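Local coordinates for hydrophilic protein, virA protein (Chromobacterium violaceum, PDB 3BO6) that probably acts as a bacterial effector enzyme that removes the phosphate of phosphothreonine by a lyase (elimination) reaction, as in the SpvC family, at residues S87-F97 against Q124-F134; P38-F48 against L57-A68. One frame throughout, in Å; residues are numbered along the deposited sequence.

Contact 1 (S87-F97 against Q124-F134). With SO4 (sulfate ion), chain C.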
loop_
_atom_site.group_PDB
_atom_site.type_symbol
_atom_site.label_atom_id
_atom_site.label_comp_id
_atom_site.label_asym_id
_atom_site.label_seq_id
_atom_site.Cartn_x
_atom_site.Cartn_y
_atom_site.Cartn_z
ATOM N N SER A 87 -8.511 -0.050 -4.521
ATOM C CA SER A 87 -9.970 -0.158 -4.629
ATOM C C SER A 87 -10.379 -0.894 -5.897
ATOM O O SER A 87 -10.077 -0.445 -7.014
ATOM C CB SER A 87 -10.617 1.234 -4.636
ATOM O OG SER A 87 -10.306 1.936 -3.454
ATOM N N VAL A 88 -11.039 -2.031 -5.721
ATOM C CA VAL A 88 -11.654 -2.738 -6.839
ATOM C C VAL A 88 -13.161 -2.854 -6.621
ATOM O O VAL A 88 -13.684 -2.518 -5.541
ATOM C CB VAL A 88 -11.027 -4.134 -7.047
ATOM C CG1 VAL A 88 -9.530 -4.020 -7.332
ATOM C CG2 VAL A 88 -11.291 -5.043 -5.848
ATOM N N GLN A 89 -13.880 -3.284 -7.646
ATOM C CA GLN A 89 -15.312 -3.507 -7.484
ATOM C C GLN A 89 -15.552 -4.520 -6.352
ATOM O O GLN A 89 -14.861 -5.537 -6.263
ATOM C CB GLN A 89 -15.912 -3.982 -8.807
ATOM C CG GLN A 89 -17.392 -3.645 -8.972
ATOM C CD GLN A 89 -18.268 -4.627 -8.241
ATOM O OE1 GLN A 89 -17.955 -5.814 -8.182
ATOM N NE2 GLN A 89 -19.368 -4.142 -7.669
ATOM N N ARG A 90 -16.529 -4.226 -5.494
ATOM C CA ARG A 90 -16.787 -5.012 -4.285
ATOM C C ARG A 90 -16.843 -6.525 -4.503
ATOM O O ARG A 90 -16.311 -7.281 -3.707
ATOM C CB ARG A 90 -18.079 -4.528 -3.620
ATOM C CG ARG A 90 -18.456 -5.259 -2.321
ATOM C CD ARG A 90 -19.677 -4.622 -1.639
ATOM N NE ARG A 90 -20.851 -4.579 -2.513
ATOM C CZ ARG A 90 -21.887 -3.768 -2.324
ATOM N NH1 ARG A 90 -21.901 -2.936 -1.286
ATOM N NH2 ARG A 90 -22.915 -3.793 -3.162
ATOM N N GLU A 91 -17.475 -6.963 -5.585
ATOM C CA GLU A 91 -17.634 -8.395 -5.841
ATOM C C GLU A 91 -16.396 -9.071 -6.456
ATOM O O GLU A 91 -16.379 -10.294 -6.661
ATOM C CB GLU A 91 -18.875 -8.636 -6.720
ATOM C CG GLU A 91 -20.216 -8.509 -5.973
ATOM C CD GLU A 91 -20.636 -7.069 -5.700
ATOM O OE1 GLU A 91 -20.563 -6.238 -6.623
ATOM O OE2 GLU A 91 -21.053 -6.768 -4.557
ATOM N N GLN A 92 -15.364 -8.278 -6.749
ATOM C CA GLN A 92 -14.170 -8.779 -7.439
ATOM C C GLN A 92 -12.926 -8.917 -6.539
ATOM O O GLN A 92 -11.828 -9.148 -7.029
ATOM C CB GLN A 92 -13.848 -7.894 -8.656
ATOM C CG GLN A 92 -14.932 -7.955 -9.740
ATOM C CD GLN A 92 -14.679 -7.023 -10.905
ATOM O OE1 GLN A 92 -13.637 -6.390 -10.986
ATOM N NE2 GLN A 92 -15.656 -6.913 -11.801
ATOM N N VAL A 93 -13.093 -8.801 -5.229
ATOM C CA VAL A 93 -11.934 -8.902 -4.343
ATOM C C VAL A 93 -11.137 -10.215 -4.475
ATOM O O VAL A 93 -9.921 -10.183 -4.556
ATOM C CB VAL A 93 -12.308 -8.576 -2.881
ATOM C CG1 VAL A 93 -11.122 -8.778 -1.978
ATOM C CG2 VAL A 93 -12.795 -7.137 -2.793
ATOM N N PRO A 94 -11.811 -11.381 -4.501
ATOM C CA PRO A 94 -11.011 -12.600 -4.658
ATOM C C PRO A 94 -10.210 -12.617 -5.967
ATOM O O PRO A 94 -9.062 -13.060 -5.964
ATOM C CB PRO A 94 -12.068 -13.722 -4.626
ATOM C CG PRO A 94 -13.164 -13.154 -3.833
ATOM C CD PRO A 94 -13.220 -11.689 -4.217
ATOM N N GLN A 95 -10.802 -12.151 -7.068
ATOM C CA GLN A 95 -10.093 -12.069 -8.339
ATOM C C GLN A 95 -8.939 -11.063 -8.287
ATOM O O GLN A 95 -7.880 -11.290 -8.871
ATOM C CB GLN A 95 -11.047 -11.678 -9.477
ATOM C CG GLN A 95 -12.152 -12.663 -9.752
ATOM C CD GLN A 95 -13.448 -12.280 -9.069
ATOM O OE1 GLN A 95 -13.502 -12.126 -7.852
ATOM N NE2 GLN A 95 -14.506 -12.123 -9.859
ATOM N N ALA A 96 -9.140 -9.936 -7.600
ATOM C CA ALA A 96 -8.076 -8.949 -7.434
ATOM C C ALA A 96 -6.932 -9.531 -6.619
ATOM O O ALA A 96 -5.762 -9.352 -6.956
ATOM C CB ALA A 96 -8.606 -7.688 -6.782
ATOM N N PHE A 97 -7.276 -10.249 -5.557
ATOM C CA PHE A 97 -6.257 -10.912 -4.757
ATOM C C PHE A 97 -5.424 -11.872 -5.630
ATOM O O PHE A 97 -4.186 -11.897 -5.553
ATOM C CB PHE A 97 -6.909 -11.658 -3.578
ATOM C CG PHE A 97 -5.914 -12.233 -2.604
ATOM C CD1 PHE A 97 -5.604 -11.549 -1.442
ATOM C CD2 PHE A 97 -5.304 -13.462 -2.850
ATOM C CE1 PHE A 97 -4.691 -12.066 -0.543
ATOM C CE2 PHE A 97 -4.380 -13.994 -1.946
ATOM C CZ PHE A 97 -4.084 -13.300 -0.788
ATOM N N GLN A 124 -20.975 -4.561 4.316
ATOM C CA GLN A 124 -20.871 -4.465 2.858
ATOM C C GLN A 124 -20.899 -3.039 2.323
ATOM O O GLN A 124 -20.579 -2.825 1.158
ATOM C CB GLN A 124 -21.950 -5.295 2.165
ATOM C CG GLN A 124 -21.832 -6.798 2.394
ATOM C CD GLN A 124 -20.616 -7.423 1.712
ATOM O OE1 GLN A 124 -20.474 -7.358 0.489
ATOM N NE2 GLN A 124 -19.738 -8.026 2.503
ATOM N N GLN A 125 -21.297 -2.074 3.154
ATOM C CA GLN A 125 -21.320 -0.672 2.737
ATOM C C GLN A 125 -20.139 0.107 3.290
ATOM O O GLN A 125 -20.037 1.322 3.070
ATOM C CB GLN A 125 -22.619 0.034 3.167
ATOM C CG GLN A 125 -23.897 -0.603 2.654
ATOM C CD GLN A 125 -23.857 -0.892 1.167
ATOM O OE1 GLN A 125 -24.306 -1.946 0.722
ATOM N NE2 GLN A 125 -23.314 0.042 0.391
ATOM N N SER A 126 -19.253 -0.573 4.006
ATOM C CA SER A 126 -18.065 0.056 4.579
ATOM C C SER A 126 -17.144 0.674 3.524
ATOM O O SER A 126 -17.058 0.188 2.385
ATOM C CB SER A 126 -17.251 -0.969 5.379
ATOM O OG SER A 126 -16.042 -0.392 5.851
ATOM N N ARG A 127 -16.432 1.725 3.923
ATOM C CA ARG A 127 -15.409 2.310 3.064
ATOM C C ARG A 127 -14.290 1.321 2.683
ATOM O O ARG A 127 -13.565 1.558 1.718
ATOM C CB ARG A 127 -14.816 3.572 3.722
ATOM C CG ARG A 127 -14.048 3.292 5.009
ATOM C CD ARG A 127 -13.568 4.607 5.612
ATOM N NE ARG A 127 -12.315 5.129 5.041
ATOM C CZ ARG A 127 -11.111 4.693 5.392
ATOM N NH1 ARG A 127 -10.990 3.689 6.260
ATOM N NH2 ARG A 127 -10.031 5.242 4.858
ATOM N N VAL A 128 -14.140 0.219 3.420
ATOM C CA VAL A 128 -13.145 -0.801 3.071
ATOM C C VAL A 128 -13.795 -2.043 2.439
ATOM O O VAL A 128 -13.134 -3.051 2.223
ATOM C CB VAL A 128 -12.229 -1.209 4.255
ATOM C CG1 VAL A 128 -11.480 0.004 4.836
ATOM C CG2 VAL A 128 -13.007 -1.954 5.342
ATOM N N ALA A 129 -15.070 -1.916 2.073
ATOM C CA ALA A 129 -15.777 -2.952 1.336
ATOM C C ALA A 129 -16.093 -2.521 -0.093
ATOM O O ALA A 129 -15.952 -3.312 -1.022
ATOM C CB ALA A 129 -17.063 -3.334 2.066
ATOM N N VAL A 130 -16.542 -1.274 -0.273
ATOM C CA VAL A 130 -16.872 -0.777 -1.611
ATOM C C VAL A 130 -15.629 -0.313 -2.369
ATOM O O VAL A 130 -15.663 -0.094 -3.586
ATOM C CB VAL A 130 -17.929 0.345 -1.556
ATOM C CG1 VAL A 130 -19.224 -0.196 -0.957
ATOM C CG2 VAL A 130 -17.405 1.570 -0.776
ATOM N N GLY A 131 -14.543 -0.165 -1.627
ATOM C CA GLY A 131 -13.224 0.112 -2.175
ATOM C C GLY A 131 -12.239 -0.134 -1.053
ATOM O O GLY A 131 -12.588 -0.732 -0.029
ATOM N N ALA A 132 -11.004 0.327 -1.240
ATOM C CA ALA A 132 -9.955 0.221 -0.233
ATOM C C ALA A 132 -9.927 -1.147 0.445
ATOM O O ALA A 132 -9.773 -1.243 1.667
ATOM C CB ALA A 132 -10.106 1.328 0.817
ATOM N N GLN A 133 -10.074 -2.200 -0.358
ATOM C CA GLN A 133 -10.080 -3.559 0.178
ATOM C C GLN A 133 -8.673 -4.085 0.441
ATOM O O GLN A 133 -8.504 -5.117 1.100
ATOM C CB GLN A 133 -10.848 -4.509 -0.736
ATOM C CG GLN A 133 -12.277 -4.053 -0.991
ATOM C CD GLN A 133 -12.454 -3.347 -2.318
ATOM O OE1 GLN A 133 -11.487 -2.880 -2.930
ATOM N NE2 GLN A 133 -13.698 -3.243 -2.774
ATOM N N PHE A 134 -7.658 -3.402 -0.081
ATOM C CA PHE A 134 -6.275 -3.708 0.278
ATOM C C PHE A 134 -5.657 -2.477 0.908
ATOM O O PHE A 134 -5.865 -1.362 0.420
ATOM C CB PHE A 134 -5.425 -4.077 -0.954
ATOM C CG PHE A 134 -5.923 -5.285 -1.716
ATOM C CD1 PHE A 134 -5.247 -6.494 -1.649
ATOM C CD2 PHE A 134 -7.045 -5.187 -2.520
ATOM C CE1 PHE A 134 -5.713 -7.608 -2.364
ATOM C CE2 PHE A 134 -7.514 -6.289 -3.219
ATOM C CZ PHE A 134 -6.843 -7.484 -3.145
HETATM S S SO4 C . -7.204 3.610 6.975
HETATM O O1 SO4 C . -7.403 4.695 5.992
HETATM O O2 SO4 C . -6.379 4.083 8.076
HETATM O O3 SO4 C . -8.498 3.197 7.486
HETATM O O4 SO4 C . -6.521 2.483 6.335
HETATM O O HOH W 1 -17.394 -1.410 -5.313
HETATM O O HOH W 2 -20.822 -8.542 -2.382
#
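Gln133 and Phe134, a classic beta bulge opposite Ile86, meet Val88 and Phe97 next to the loop that carries Arg127 to a sulfate site. The Gln133 side chain bends at chi2 (100°), which turns its carboxamide to the Val88 backbone. Its OE1 accepts from Val88 N on a lone pair, in the carbonyl plane, at 3.0 Å and nearly straight (169°), and its NE2 gives to Val88 O at 2.9 Å. The same NE2 reaches Ala129 O at 2.9 Å from above that carbonyl plane. Val93 CG2 rests on Gln133 CG, 3.6 Å away. Beside this clasp Ala132 N binds Ser87 OG at 2.8 Å.

Further out, Arg90 sends NH1 to Gln124 O (2.8 Å), which lies near the edge of the guanidinium, while NE forms a salt bridge with Glu91 OE2. On the inner side Phe134 turns its ring edge to Phe97 N in the first turn or so of helix 93-104, and the two side chains cross at about a right angle.

Arg127 holds the sulfate end-on, NH1 on O3 at 2.8 Å and NH2 on O1 at 2.9 Å. Lys83, His85, Arg192 and Arg199 complete the cluster. The ion probably came from the crystallisation liquor, but so many donors around a tetrahedral anion are consistent with a phosphate pocket. Three bonds fix the rotation of the Gln133 amide, joining Val88 to the loop that holds Arg127.

Contact 2 (P38-F48 against L57-A68)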
loop_
_atom_site.group_PDB
_atom_site.type_symbol
_atom_site.label_atom_id
_atom_site.label_comp_id
_atom_site.label_asym_id
_atom_site.label_seq_id
_atom_site.Cartn_x
_atom_site.Cartn_y
_atom_site.Cartn_z
ATOM N N PRO A 38 -0.875 -18.126 -1.428
ATOM C CA PRO A 38 -2.236 -18.534 -1.077
ATOM C C PRO A 38 -3.234 -17.919 -2.050
ATOM O O PRO A 38 -2.911 -16.908 -2.701
ATOM C CB PRO A 38 -2.443 -17.912 0.321
ATOM C CG PRO A 38 -1.090 -17.603 0.821
ATOM C CD PRO A 38 -0.252 -17.308 -0.374
ATOM N N ASP A 39 -4.423 -18.502 -2.175
ATOM C CA ASP A 39 -5.496 -17.748 -2.810
ATOM C C ASP A 39 -6.304 -17.016 -1.740
ATOM O O ASP A 39 -6.000 -17.112 -0.548
ATOM C CB ASP A 39 -6.360 -18.607 -3.757
ATOM C CG ASP A 39 -7.175 -19.666 -3.038
ATOM O OD1 ASP A 39 -7.176 -19.708 -1.795
ATOM O OD2 ASP A 39 -7.813 -20.466 -3.754
ATOM N N TYR A 40 -7.316 -16.270 -2.166
ATOM C CA TYR A 40 -8.036 -15.407 -1.239
ATOM C C TYR A 40 -8.704 -16.222 -0.124
ATOM O O TYR A 40 -8.547 -15.919 1.069
ATOM C CB TYR A 40 -9.077 -14.582 -1.991
ATOM C CG TYR A 40 -9.866 -13.656 -1.092
ATOM C CD1 TYR A 40 -9.301 -12.504 -0.585
ATOM C CD2 TYR A 40 -11.176 -13.948 -0.753
ATOM C CE1 TYR A 40 -10.031 -11.648 0.228
ATOM C CE2 TYR A 40 -11.912 -13.103 0.061
ATOM C CZ TYR A 40 -11.334 -11.962 0.549
ATOM O OH TYR A 40 -12.058 -11.125 1.380
ATOM N N SER A 41 -9.464 -17.242 -0.524
ATOM C CA SER A 41 -10.188 -18.066 0.437
ATOM C C SER A 41 -9.229 -18.798 1.383
ATOM O O SER A 41 -9.521 -18.958 2.560
ATOM C CB SER A 41 -11.097 -19.058 -0.289
ATOM O OG SER A 41 -11.859 -19.803 0.642
ATOM N N GLY A 42 -8.079 -19.218 0.869
ATOM C CA GLY A 42 -7.067 -19.862 1.690
ATOM C C GLY A 42 -6.464 -18.929 2.720
ATOM O O GLY A 42 -6.243 -19.299 3.880
ATOM N N MET A 43 -6.179 -17.706 2.298
ATOM C CA MET A 43 -5.653 -16.762 3.261
ATOM C C MET A 43 -6.624 -16.541 4.427
ATOM O O MET A 43 -6.183 -16.311 5.564
ATOM C CB MET A 43 -5.253 -15.446 2.610
ATOM C CG MET A 43 -4.585 -14.524 3.602
ATOM S SD MET A 43 -3.591 -13.254 2.830
ATOM C CE MET A 43 -2.995 -12.424 4.295
ATOM N N ARG A 44 -7.927 -16.681 4.195
ATOM C CA ARG A 44 -8.901 -16.610 5.286
ATOM C C ARG A 44 -8.667 -17.694 6.342
ATOM O O ARG A 44 -9.024 -17.526 7.521
ATOM C CB ARG A 44 -10.324 -16.731 4.737
ATOM C CG ARG A 44 -10.721 -15.643 3.746
ATOM C CD ARG A 44 -12.218 -15.718 3.428
ATOM N NE ARG A 44 -13.020 -15.295 4.568
ATOM C CZ ARG A 44 -13.817 -16.088 5.276
ATOM N NH1 ARG A 44 -13.959 -17.366 4.946
ATOM N NH2 ARG A 44 -14.490 -15.590 6.308
ATOM N N GLN A 45 -8.077 -18.807 5.924
ATOM C CA GLN A 45 -7.868 -19.944 6.813
ATOM C C GLN A 45 -6.547 -19.890 7.562
ATOM O O GLN A 45 -6.158 -20.855 8.224
ATOM C CB GLN A 45 -7.974 -21.255 6.031
ATOM C CG GLN A 45 -9.344 -21.467 5.451
ATOM C CD GLN A 45 -10.410 -21.461 6.523
ATOM O OE1 GLN A 45 -10.209 -22.011 7.613
ATOM N NE2 GLN A 45 -11.552 -20.844 6.227
ATOM N N SER A 46 -5.867 -18.753 7.484
ATOM C CA SER A 46 -4.585 -18.628 8.157
ATOM C C SER A 46 -4.776 -18.754 9.648
ATOM O O SER A 46 -3.856 -19.133 10.372
ATOM C CB SER A 46 -3.951 -17.279 7.857
ATOM O OG SER A 46 -3.688 -17.158 6.478
ATOM N N GLY A 47 -5.979 -18.409 10.092
ATOM C CA GLY A 47 -6.296 -18.338 11.499
ATOM C C GLY A 47 -5.203 -17.685 12.316
ATOM O O GLY A 47 -4.769 -16.547 12.061
ATOM N N PHE A 48 -4.758 -18.443 13.306
ATOM C CA PHE A 48 -3.799 -18.011 14.303
ATOM C C PHE A 48 -2.461 -17.662 13.665
ATOM O O PHE A 48 -1.813 -16.685 14.042
ATOM C CB PHE A 48 -3.607 -19.163 15.290
ATOM C CG PHE A 48 -3.364 -18.730 16.701
ATOM C CD1 PHE A 48 -2.168 -19.030 17.329
ATOM C CD2 PHE A 48 -4.336 -18.043 17.409
ATOM C CE1 PHE A 48 -1.940 -18.647 18.629
ATOM C CE2 PHE A 48 -4.113 -17.654 18.715
ATOM C CZ PHE A 48 -2.911 -17.956 19.324
ATOM N N LEU A 57 1.032 -14.964 8.025
ATOM C CA LEU A 57 -0.360 -14.687 7.700
ATOM C C LEU A 57 -1.249 -14.859 8.926
ATOM O O LEU A 57 -1.053 -15.790 9.713
ATOM C CB LEU A 57 -0.855 -15.626 6.604
ATOM C CG LEU A 57 0.054 -15.833 5.392
ATOM C CD1 LEU A 57 -0.584 -16.839 4.431
ATOM C CD2 LEU A 57 0.281 -14.499 4.687
ATOM N N GLU A 58 -2.253 -13.998 9.059
ATOM C CA GLU A 58 -3.173 -14.063 10.196
ATOM C C GLU A 58 -4.583 -13.733 9.763
ATOM O O GLU A 58 -4.806 -12.771 9.030
ATOM C CB GLU A 58 -2.739 -13.076 11.281
ATOM C CG GLU A 58 -1.311 -13.259 11.754
ATOM C CD GLU A 58 -0.756 -12.007 12.399
ATOM O OE1 GLU A 58 0.178 -12.123 13.218
ATOM O OE2 GLU A 58 -1.258 -10.905 12.090
ATOM N N SER A 59 -5.540 -14.526 10.224
ATOM C CA SER A 59 -6.944 -14.210 10.003
ATOM C C SER A 59 -7.828 -14.925 11.030
ATOM O O SER A 59 -8.207 -16.076 10.827
ATOM C CB SER A 59 -7.370 -14.617 8.592
ATOM O OG SER A 59 -8.713 -14.255 8.342
ATOM N N HIS A 60 -8.146 -14.239 12.122
ATOM C CA HIS A 60 -8.997 -14.814 13.159
ATOM C C HIS A 60 -10.018 -13.806 13.706
ATOM O O HIS A 60 -9.877 -12.602 13.519
ATOM C CB HIS A 60 -8.151 -15.416 14.285
ATOM C CG HIS A 60 -7.209 -14.444 14.921
ATOM N ND1 HIS A 60 -5.846 -14.482 14.723
ATOM C CD2 HIS A 60 -7.439 -13.397 15.750
ATOM C CE1 HIS A 60 -5.276 -13.508 15.404
ATOM N NE2 HIS A 60 -6.220 -12.830 16.037
ATOM N N GLY A 61 -11.034 -14.321 14.399
ATOM C CA GLY A 61 -12.270 -13.601 14.699
ATOM C C GLY A 61 -12.325 -12.184 15.261
ATOM O O GLY A 61 -13.422 -11.654 15.450
ATOM N N GLY A 62 -11.178 -11.559 15.516
ATOM C CA GLY A 62 -11.154 -10.224 16.101
ATOM C C GLY A 62 -11.535 -9.032 15.223
ATOM O O GLY A 62 -12.280 -8.153 15.646
ATOM N N ASP A 63 -11.003 -8.967 14.007
ATOM C CA ASP A 63 -11.339 -7.865 13.103
ATOM C C ASP A 63 -11.713 -8.459 11.757
ATOM O O ASP A 63 -11.796 -9.687 11.610
ATOM C CB ASP A 63 -10.173 -6.872 12.968
ATOM C CG ASP A 63 -10.626 -5.433 12.649
ATOM O OD1 ASP A 63 -9.952 -4.493 13.124
ATOM O OD2 ASP A 63 -11.621 -5.220 11.922
ATOM N N VAL A 64 -11.925 -7.594 10.777
ATOM C CA VAL A 64 -12.449 -8.016 9.494
ATOM C C VAL A 64 -11.393 -7.994 8.380
ATOM O O VAL A 64 -11.728 -7.871 7.223
ATOM C CB VAL A 64 -13.693 -7.186 9.101
ATOM C CG1 VAL A 64 -14.760 -7.289 10.194
ATOM C CG2 VAL A 64 -13.331 -5.739 8.841
ATOM N N PHE A 65 -10.127 -8.155 8.741
ATOM C CA PHE A 65 -9.065 -8.195 7.729
ATOM C C PHE A 65 -8.262 -9.473 7.850
ATOM O O PHE A 65 -8.295 -10.162 8.878
ATOM C CB PHE A 65 -8.131 -6.993 7.896
ATOM C CG PHE A 65 -8.811 -5.648 7.750
ATOM C CD1 PHE A 65 -9.034 -5.090 6.499
ATOM C CD2 PHE A 65 -9.212 -4.941 8.879
ATOM C CE1 PHE A 65 -9.663 -3.858 6.359
ATOM C CE2 PHE A 65 -9.826 -3.695 8.751
ATOM C CZ PHE A 65 -10.053 -3.155 7.496
ATOM N N MET A 66 -7.562 -9.800 6.776
ATOM C CA MET A 66 -6.535 -10.831 6.791
ATOM C C MET A 66 -5.204 -10.127 6.572
ATOM O O MET A 66 -5.106 -9.222 5.732
ATOM C CB MET A 66 -6.784 -11.894 5.722
ATOM C CG MET A 66 -8.153 -12.528 5.857
ATOM S SD MET A 66 -9.199 -12.107 4.471
ATOM C CE MET A 66 -8.180 -12.798 3.194
ATOM N N HIS A 67 -4.190 -10.512 7.337
ATOM C CA HIS A 67 -2.948 -9.746 7.417
ATOM C C HIS A 67 -1.760 -10.555 6.920
ATOM O O HIS A 67 -1.673 -11.755 7.153
ATOM C CB HIS A 67 -2.670 -9.366 8.872
ATOM C CG HIS A 67 -3.824 -8.709 9.563
ATOM N ND1 HIS A 67 -3.925 -7.343 9.692
ATOM C CD2 HIS A 67 -4.922 -9.228 10.163
ATOM C CE1 HIS A 67 -5.035 -7.043 10.343
ATOM N NE2 HIS A 67 -5.657 -8.168 10.642
ATOM N N ALA A 68 -0.801 -9.862 6.314
ATOM C CA ALA A 68 0.452 -10.453 5.904
ATOM C C ALA A 68 1.573 -9.519 6.323
ATOM O O ALA A 68 1.505 -8.310 6.069
ATOM C CB ALA A 68 0.470 -10.633 4.387
#
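Met66 and Tyr40 join helix 40-44 to the antiparallel beta hairpin of strands 55-59 and 65-70, near one edge of the antiparallel sheet, inside strand 49-52. The helix runs across strand 65-68 at 89°, with the axes 9.3 Å apart at closest approach.

The tight part lies under the helix. Met66 leaves its strand toward the helix and bends at chi2 (113°) and again at chi3, which brings CE to 3.7 Å from Tyr40 CE1. Its SD sits 5.0 Å from the centre of the Tyr40 ring, 38° off the ring normal: an oblique Met-aromatic contact. The phenol is held at its far end, where OH bonds with Thr117 O and Met119 N. In the conformer described here, one of two, Met43 lies extended, with CE among Leu57 CD2, Ala68 CB and the backbone of His67. At the Pro38 end, Pro38 CG meets Leu57 CD1 at 3.7 Å. Ser46 OG, lodged against Leu57 CB, turns back to donate to Met43 O at 2.8 Å; Ser46 N binds that oxygen from the same face of its carbonyl, so Met43 O takes two bonds.

Toward solvent the contact loosens. Phe48 and His60 are exposed and meet only marginally, and residues 61-63 of the hairpin turn make no contact with 38-48. Ser59 OG makes no more than a weak bond to Arg44 O, at 3.4 Å. The sound polar link on this side is Ser59 N, which meets a lone pair of Gly47 O in the carbonyl plane at 2.8 Å.

In the fold
Contact 2 closes before contact 1 opens along the chain, and their centres lie about 16 Å apart. Strand 113-117 runs between strands 65-70 and 134-137 and is shared through Val116, which is touched by Met66 from one contact and by Val93, Phe97 and Phe134 from the other. Helix 93-104 also meets segment 38-48 directly: Phe97 CE2 comes to 3.3 Å from Pro38 O, Phe97 CZ lies 3.7 Å from Met43 SD in the conformer described, and Tyr40 packs on Val93 and Pro94. The sulfate belongs to contact 1 through Arg127. Contact 2 stands back from it, with Met66 SD 16.0 Å from the sulfate sulfur, and is packing that joins helix 40-44 to the sheet.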